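Local coordinates for protein glycoside hydrolase family 43 (Halothermothrix orenii, PDB 4QQS) that hydrolyses glycosidic bonds as a thermostable five-bladed beta-propeller enzyme with alpha-L-arabinofuranosidase activity, probably acting on plant cell-wall polysaccharides such as xylan, at residues T68-A73 with S88-D93; I155-V160 with A177-Q182; P241-R246 with K302-S307. All coordinates share one frame; numbering follows the deposited sequence.

Interaction 1 (T68-A73 with S88-D93); sequences TEDFWA and SARDND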
# COMPACT_ATOMS: atom_id res chain seq x y z
N THR A 68 -8.71 -3.72 18.11
CA THR A 68 -8.89 -5.01 18.78
C THR A 68 -8.23 -6.18 18.05
O THR A 68 -7.86 -7.17 18.68
CB THR A 68 -10.38 -5.36 18.98
OG1 THR A 68 -11.02 -5.54 17.72
CG2 THR A 68 -11.08 -4.27 19.77
N GLU A 69 -8.09 -6.05 16.73
CA GLU A 69 -7.61 -7.11 15.86
C GLU A 69 -7.58 -6.53 14.46
O GLU A 69 -7.97 -5.38 14.25
CB GLU A 69 -8.54 -8.33 15.92
CG GLU A 69 -9.97 -8.02 15.47
CD GLU A 69 -10.88 -9.23 15.45
OE1 GLU A 69 -10.38 -10.38 15.45
OE2 GLU A 69 -12.11 -9.03 15.43
N ASP A 70 -7.12 -7.33 13.51
CA ASP A 70 -7.14 -6.94 12.09
C ASP A 70 -6.35 -5.65 11.83
O ASP A 70 -6.81 -4.75 11.13
CB ASP A 70 -8.58 -6.83 11.58
CG ASP A 70 -9.32 -8.17 11.59
OD1 ASP A 70 -8.69 -9.21 11.24
OD2 ASP A 70 -10.52 -8.19 11.93
N PHE A 71 -5.14 -5.61 12.37
CA PHE A 71 -4.20 -4.51 12.13
C PHE A 71 -3.58 -4.70 10.75
O PHE A 71 -2.79 -5.63 10.55
CB PHE A 71 -3.12 -4.48 13.22
CG PHE A 71 -3.61 -3.95 14.54
CD1 PHE A 71 -4.28 -4.78 15.44
CD2 PHE A 71 -3.43 -2.62 14.88
CE1 PHE A 71 -4.74 -4.27 16.63
CE2 PHE A 71 -3.90 -2.13 16.08
CZ PHE A 71 -4.55 -2.95 16.94
N TRP A 72 -3.96 -3.83 9.80
CA TRP A 72 -3.57 -3.99 8.40
C TRP A 72 -2.94 -2.74 7.81
O TRP A 72 -3.34 -1.61 8.11
CB TRP A 72 -4.77 -4.34 7.50
CG TRP A 72 -5.53 -5.57 7.86
CD1 TRP A 72 -5.11 -6.62 8.63
CD2 TRP A 72 -6.87 -5.86 7.47
NE1 TRP A 72 -6.13 -7.54 8.75
CE2 TRP A 72 -7.23 -7.09 8.05
CE3 TRP A 72 -7.81 -5.19 6.69
CZ2 TRP A 72 -8.49 -7.66 7.87
CZ3 TRP A 72 -9.06 -5.76 6.52
CH2 TRP A 72 -9.39 -6.98 7.11
N ALA A 73 -2.02 -3.00 6.88
CA ALA A 73 -1.57 -2.08 5.83
C ALA A 73 -1.11 -0.71 6.33
O ALA A 73 -1.70 0.32 6.01
CB ALA A 73 -2.62 -1.96 4.73
N SER A 88 -5.08 0.63 9.64
CA SER A 88 -6.44 0.34 10.07
C SER A 88 -6.45 -0.83 11.04
O SER A 88 -5.54 -1.65 11.06
CB SER A 88 -7.38 0.11 8.88
OG SER A 88 -7.01 -1.03 8.13
N ALA A 89 -7.50 -0.87 11.84
CA ALA A 89 -7.76 -1.98 12.74
C ALA A 89 -9.25 -2.01 13.01
O ALA A 89 -9.98 -1.06 12.72
CB ALA A 89 -6.98 -1.83 14.06
N ARG A 90 -9.72 -3.11 13.60
CA ARG A 90 -11.12 -3.24 13.96
C ARG A 90 -11.38 -2.60 15.32
O ARG A 90 -10.69 -2.88 16.30
CB ARG A 90 -11.56 -4.72 13.98
CG ARG A 90 -13.07 -4.88 13.93
CD ARG A 90 -13.50 -6.33 13.72
NE ARG A 90 -12.95 -6.92 12.51
CZ ARG A 90 -13.45 -6.78 11.29
NH1 ARG A 90 -14.52 -6.03 11.06
NH2 ARG A 90 -12.84 -7.37 10.26
N ASP A 91 -12.37 -1.72 15.37
CA ASP A 91 -12.71 -1.04 16.62
C ASP A 91 -13.66 -1.93 17.42
O ASP A 91 -14.12 -2.97 16.95
CB ASP A 91 -13.34 0.32 16.33
CG ASP A 91 -13.07 1.35 17.41
OD1 ASP A 91 -12.65 0.99 18.53
OD2 ASP A 91 -13.27 2.56 17.13
N ASN A 92 -13.97 -1.50 18.64
CA ASN A 92 -14.86 -2.26 19.52
C ASN A 92 -16.25 -2.47 18.93
O ASN A 92 -16.91 -3.47 19.24
CB ASN A 92 -14.96 -1.58 20.88
CG ASN A 92 -13.67 -1.67 21.65
OD1 ASN A 92 -13.16 -2.76 21.91
ND2 ASN A 92 -13.11 -0.52 22.01
N ASP A 93 -16.68 -1.54 18.08
CA ASP A 93 -17.99 -1.62 17.46
C ASP A 93 -18.02 -2.55 16.24
O ASP A 93 -19.06 -2.69 15.61
CB ASP A 93 -18.51 -0.23 17.10
CG ASP A 93 -17.64 0.51 16.08
OD1 ASP A 93 -16.70 -0.07 15.49
OD2 ASP A 93 -17.92 1.71 15.88
O HOH W 1 -8.00 -3.26 9.20
O HOH W 2 -5.19 -0.33 6.41
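Arg-90 grips Asp-70 side-on, its NE 2.8 Å and its NH2 3.0 Å from the same carboxylate oxygen, OD2. This oxygen lies at the edge of the guanidinium, close to its plane, while the carboxylate itself is turned almost perpendicular (85°). NE meets OD2 nearly along the C-O bond; NH2 comes from above the carboxylate plane. With CG anti to the backbone N (chi1 -162°) and a bend at chi3, the arginine lies alongside both Asp-70 and Glu-69, whose OE2 makes a long salt bridge of 3.7 Å to NE. Beyond this network, Ala-89 CB sits over the centre of the Phe-71 ring, a CH-pi contact in which the methyl lies 3.6 Å above the plane. The backbone sets these partners: Arg-90 N donates to Glu-69 O and Thr-68 N to Arg-90 O, and Trp-72 and Ser-88 form an antiparallel hydrogen-bonded pair at the open end of the hairpin of strands 72-79 and 82-90. Ser-88 OG holds two waters, one bound to Asp-70 O and the other to Trp-72 O; the first also lies over a face of the Trp-72 indole. That indole approaches a bound buffer molecule, EPE, and predicted catalytic Asp-17. The guanidinium, whose NH1 also bonds Gly-94 O, probably stabilises the ionised form of Asp-70 and partly offsets the charge of the more distant Glu-69.

Interaction 2 (I155-V160 with A177-Q182); sequences ISQIYV and AIQPSQ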
# COMPACT_ATOMS: atom_id res chain seq x y z
N ILE A 155 -18.27 -4.60 -2.71
CA ILE A 155 -17.31 -3.92 -3.56
C ILE A 155 -16.43 -2.97 -2.77
O ILE A 155 -16.92 -2.14 -2.00
CB ILE A 155 -18.05 -3.19 -4.73
CG1 ILE A 155 -17.07 -2.61 -5.74
CG2 ILE A 155 -19.03 -2.16 -4.22
CD1 ILE A 155 -17.73 -2.27 -7.08
N SER A 156 -15.11 -3.12 -2.94
CA SER A 156 -14.15 -2.18 -2.39
C SER A 156 -13.88 -1.08 -3.40
O SER A 156 -13.49 -1.35 -4.54
CB SER A 156 -12.85 -2.87 -2.00
OG SER A 156 -13.04 -3.66 -0.83
N GLN A 157 -14.13 0.16 -2.99
CA GLN A 157 -13.93 1.36 -3.80
C GLN A 157 -12.84 2.23 -3.18
O GLN A 157 -12.72 2.28 -1.96
CB GLN A 157 -15.21 2.20 -3.81
CG GLN A 157 -16.47 1.50 -4.27
CD GLN A 157 -17.66 2.42 -4.07
OE1 GLN A 157 -17.94 2.82 -2.95
NE2 GLN A 157 -18.31 2.82 -5.16
N ILE A 158 -12.07 2.92 -4.03
CA ILE A 158 -11.09 3.88 -3.55
C ILE A 158 -11.63 5.29 -3.66
O ILE A 158 -12.05 5.71 -4.74
CB ILE A 158 -9.76 3.74 -4.31
CG1 ILE A 158 -9.13 2.37 -4.02
CG2 ILE A 158 -8.79 4.86 -3.94
CD1 ILE A 158 -8.03 1.96 -5.00
N TYR A 159 -11.62 5.99 -2.52
CA TYR A 159 -12.00 7.38 -2.41
C TYR A 159 -10.76 8.23 -2.14
O TYR A 159 -9.74 7.74 -1.68
CB TYR A 159 -13.02 7.57 -1.27
CG TYR A 159 -14.39 7.05 -1.60
CD1 TYR A 159 -14.69 5.70 -1.47
CD2 TYR A 159 -15.38 7.90 -2.07
CE1 TYR A 159 -15.92 5.19 -1.80
CE2 TYR A 159 -16.63 7.40 -2.40
CZ TYR A 159 -16.89 6.05 -2.27
OH TYR A 159 -18.14 5.57 -2.61
N VAL A 160 -10.90 9.52 -2.40
CA VAL A 160 -9.87 10.49 -2.08
C VAL A 160 -10.50 11.72 -1.45
O VAL A 160 -11.59 12.15 -1.82
CB VAL A 160 -9.03 10.89 -3.33
CG1 VAL A 160 -9.90 11.43 -4.46
CG2 VAL A 160 -7.93 11.88 -2.97
N ALA A 177 -12.71 7.81 -6.44
CA ALA A 177 -11.60 7.81 -7.39
C ALA A 177 -11.80 6.70 -8.41
O ALA A 177 -12.03 6.97 -9.59
CB ALA A 177 -10.27 7.69 -6.68
N ILE A 178 -11.76 5.44 -7.96
CA ILE A 178 -11.92 4.29 -8.83
C ILE A 178 -12.66 3.18 -8.10
O ILE A 178 -12.61 3.07 -6.87
CB ILE A 178 -10.59 3.75 -9.39
CG1 ILE A 178 -9.63 3.34 -8.28
CG2 ILE A 178 -9.96 4.76 -10.33
CD1 ILE A 178 -8.39 2.60 -8.78
N GLN A 179 -13.33 2.35 -8.88
CA GLN A 179 -13.95 1.13 -8.38
C GLN A 179 -13.86 0.09 -9.49
O GLN A 179 -13.68 0.45 -10.66
CB GLN A 179 -15.40 1.36 -7.98
CG GLN A 179 -16.30 1.69 -9.15
CD GLN A 179 -17.72 1.97 -8.73
OE1 GLN A 179 -18.18 1.51 -7.70
NE2 GLN A 179 -18.41 2.77 -9.54
N PRO A 180 -13.99 -1.20 -9.16
CA PRO A 180 -13.90 -2.23 -10.19
C PRO A 180 -14.75 -1.90 -11.42
O PRO A 180 -15.95 -1.62 -11.30
CB PRO A 180 -14.36 -3.49 -9.45
CG PRO A 180 -13.82 -3.25 -8.07
CD PRO A 180 -14.04 -1.79 -7.81
N SER A 181 -14.12 -1.96 -12.59
CA SER A 181 -14.75 -1.49 -13.81
C SER A 181 -14.19 -2.16 -15.07
O SER A 181 -14.93 -2.31 -16.03
CB SER A 181 -14.62 0.04 -13.92
OG SER A 181 -13.28 0.43 -14.02
N GLN A 182 -12.93 -2.57 -15.07
CA GLN A 182 -12.31 -3.19 -16.23
C GLN A 182 -12.45 -4.70 -16.16
O GLN A 182 -12.52 -5.28 -15.07
CB GLN A 182 -10.82 -2.83 -16.30
CG GLN A 182 -10.54 -1.36 -16.50
CD GLN A 182 -9.06 -1.07 -16.59
OE1 GLN A 182 -8.32 -1.30 -15.64
NE2 GLN A 182 -8.62 -0.60 -17.73
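Ile-158 O accepts two backbone N-H groups from the facing strand: Ala-177 N at 2.8 Å, in the carbonyl plane, and Ile-178 N at 3.2 Å, tilted slightly from it. One residue of strand 153-162 thus faces two of strand 175-178, and the return bond from Ile-158 N to Ile-178 O, 2.9 Å long, completes the antiparallel hydrogen-bonded pair. On the face carrying Ile-158 and Ile-178 the two side chains run alongside each other in the same direction, their CD1 methyls 3.9 Å apart. Branched aliphatic chains suit this buried place, where Tyr-210 of strand 205-212 touches both and Trp-234 also packs on Ile-178.

Gln-157 and Gln-179 likewise extend in the same sense. Gln-157 NE2 gives a hydrogen bond of 2.9 Å to Gln-179 OE1; the acceptor lies near the donor amide's plane, but the donor stands above the plane of the accepting carbonyl, the amides being turned 40° apart. At the other end of the Gln-157 amide, OE1 receives Tyr-159 OH at 2.8 Å and Asn-148 ND2, so both ends are engaged and the amide's flip is fixed. Gln-179 reaches its partner through an extended chain that starts with CG between the backbone N and carbonyl carbon (chi1 66°). Past the paired residues, Pro-180 CD rests 3.8 Å from Ile-155 CG1, the two side chains running antiparallel past one another. Pro-180 has no N-H to offer; its CD lies 3.3 Å from Ser-156 O, consistent with the ladder stopping here. Ala-177 and Ile-178 opposite Ile-158 make a classic beta bulge in the mixed sheet of the five-bladed propeller; Ser-156, two residues before Ile-158, brings its side chain near that of Glu-195, the predicted proton donor.

Interaction 3 (P241-R246 with K302-S307); sequences PILSKR and KGPTRS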
# COMPACT_ATOMS: atom_id res chain seq x y z
N PRO A 241 -3.62 -5.44 -16.29
CA PRO A 241 -2.71 -5.07 -15.21
C PRO A 241 -1.28 -4.87 -15.71
O PRO A 241 -0.87 -5.45 -16.72
CB PRO A 241 -2.79 -6.28 -14.28
CG PRO A 241 -3.04 -7.43 -15.21
CD PRO A 241 -3.96 -6.87 -16.27
N ILE A 242 -0.52 -4.06 -14.97
CA ILE A 242 0.90 -3.86 -15.26
C ILE A 242 1.81 -4.84 -14.52
O ILE A 242 2.97 -4.98 -14.90
CB ILE A 242 1.34 -2.40 -15.01
CG1 ILE A 242 1.29 -2.03 -13.53
CG2 ILE A 242 0.49 -1.45 -15.85
CD1 ILE A 242 1.96 -0.69 -13.25
N LEU A 243 1.29 -5.53 -13.51
CA LEU A 243 2.07 -6.52 -12.79
C LEU A 243 1.10 -7.63 -12.42
O LEU A 243 0.13 -7.42 -11.68
CB LEU A 243 2.74 -5.90 -11.58
CG LEU A 243 3.80 -6.77 -10.92
CD1 LEU A 243 4.95 -7.12 -11.86
CD2 LEU A 243 4.35 -6.08 -9.68
N SER A 244 1.34 -8.81 -12.99
CA SER A 244 0.45 -9.94 -12.79
C SER A 244 1.26 -11.24 -12.70
O SER A 244 2.47 -11.26 -12.93
CB SER A 244 -0.61 -9.99 -13.90
OG SER A 244 -0.01 -10.13 -15.16
N LYS A 245 0.56 -12.30 -12.33
CA LYS A 245 1.19 -13.56 -12.00
C LYS A 245 2.05 -14.15 -13.12
O LYS A 245 1.85 -13.89 -14.31
CB LYS A 245 0.10 -14.58 -11.61
CG LYS A 245 -0.77 -14.98 -12.80
CD LYS A 245 -1.97 -15.83 -12.41
CE LYS A 245 -2.73 -16.27 -13.66
NZ LYS A 245 -3.95 -17.01 -13.33
N ARG A 246 3.00 -14.97 -12.69
CA ARG A 246 3.76 -15.85 -13.57
C ARG A 246 3.86 -17.19 -12.84
O ARG A 246 4.83 -17.49 -12.16
CB ARG A 246 5.14 -15.28 -13.90
CG ARG A 246 5.13 -14.10 -14.88
CD ARG A 246 4.62 -14.48 -16.27
NE ARG A 246 5.43 -15.55 -16.85
CZ ARG A 246 6.59 -15.36 -17.46
NH1 ARG A 246 7.09 -14.14 -17.63
NH2 ARG A 246 7.26 -16.41 -17.90
N LYS A 302 9.38 -3.99 -15.01
CA LYS A 302 10.19 -5.08 -15.51
C LYS A 302 10.04 -6.22 -14.51
O LYS A 302 10.76 -6.31 -13.53
CB LYS A 302 11.65 -4.67 -15.65
CG LYS A 302 12.51 -5.74 -16.28
CD LYS A 302 13.97 -5.34 -16.36
CE LYS A 302 14.77 -6.33 -17.19
NZ LYS A 302 14.50 -7.74 -16.79
N GLY A 303 9.04 -7.07 -14.72
CA GLY A 303 8.77 -8.13 -13.78
C GLY A 303 7.39 -8.73 -13.99
O GLY A 303 6.69 -8.39 -14.94
N PRO A 304 6.98 -9.61 -13.08
CA PRO A 304 7.70 -9.95 -11.85
C PRO A 304 8.85 -10.91 -12.11
O PRO A 304 8.73 -11.81 -12.95
CB PRO A 304 6.61 -10.62 -11.02
CG PRO A 304 5.75 -11.29 -12.05
CD PRO A 304 5.71 -10.34 -13.21
N THR A 305 9.96 -10.72 -11.40
CA THR A 305 11.13 -11.57 -11.59
C THR A 305 11.36 -12.50 -10.41
O THR A 305 11.00 -12.20 -9.27
CB THR A 305 12.42 -10.75 -11.79
OG1 THR A 305 12.74 -10.06 -10.58
CG2 THR A 305 12.30 -9.79 -12.94
N ARG A 306 11.99 -13.63 -10.72
CA ARG A 306 12.47 -14.58 -9.71
C ARG A 306 13.80 -15.17 -10.14
O ARG A 306 14.05 -16.35 -9.92
CB ARG A 306 11.47 -15.72 -9.54
CG ARG A 306 10.27 -15.33 -8.78
CD ARG A 306 10.59 -15.20 -7.33
NE ARG A 306 9.76 -16.10 -6.54
CZ ARG A 306 8.66 -15.74 -5.89
NH1 ARG A 306 8.23 -14.47 -5.91
NH2 ARG A 306 7.99 -16.64 -5.19
N SER A 307 14.63 -14.35 -10.76
CA SER A 307 15.97 -14.74 -11.17
C SER A 307 16.87 -13.56 -10.85
O SER A 307 16.38 -12.47 -10.61
CB SER A 307 16.00 -15.03 -12.67
OG SER A 307 15.56 -13.91 -13.41
O HOH W 3 5.12 -6.57 -16.24
O HOH W 4 3.39 -8.56 -15.23
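Leu-243 reaches Pro-304 through a single methyl. From CB, the chain runs to CG, which stands opposite the backbone N (chi1 -168°), a turn that swings CD1 over to the link between Gly-303 and Pro-304. There CD1 lies 3.4 Å from Pro-304 N and 3.6 Å from Pro-304 CD, resting against the cis peptide bond between glycine and proline. Ser-244 O lies 3.4 Å from both CD and CG of Pro-304. Arg-246 CG is 4.0 Å from Pro-304 CG, where the two side chains cross at about a right angle. The arginine's aliphatic part does this packing while its NH2 forms a salt bridge with Asp-248. Replacing Pro-304 by an alanine would remove CG and CD, and is likely to open a gap beside Leu-243 CD1 and Arg-246 CG and to weaken the preference for the cis peptide. Gly-303 suits its place because, at its backbone angles, a CB would jam against the carbonyl oxygen of Lys-302. One water lies 2.7 Å from Gly-303 O and 3.0 Å from Ile-242 O; another accepts from Ser-244 N and makes only a weak bond to Gly-303 O. The contact joins the loop between strands 235-236 and 257-261 to the chain leaving strand 298-302. Leu-243 packs on Ile-222 of strand 221-227 and Val-301 of strand 298-302, and Tyr-272 of strand 268-275 touches both Leu-243 and Pro-304.

How the interactions relate
The three contacts follow one another along the chain without touching. Interactions 1 and 2 approach the predicted catalytic centre from different parts of the propeller: the Trp-72 side chain lies about 5 Å from that of Asp-17 and about 6 Å from that of Asp-126, while Ser-156 lies about 5 Å, side chain to side chain, from Glu-195. The side chains of Trp-72 and Ile-158 are each about 9 Å from the bound sodium ion. The two contacts are 22 Å apart between centres and about 9 Å between nearest atoms. Interaction 3 sits away from the annotated sites, its centre 31 Å from that of interaction 1, though its nearest atoms come within about 6 Å of interaction 2.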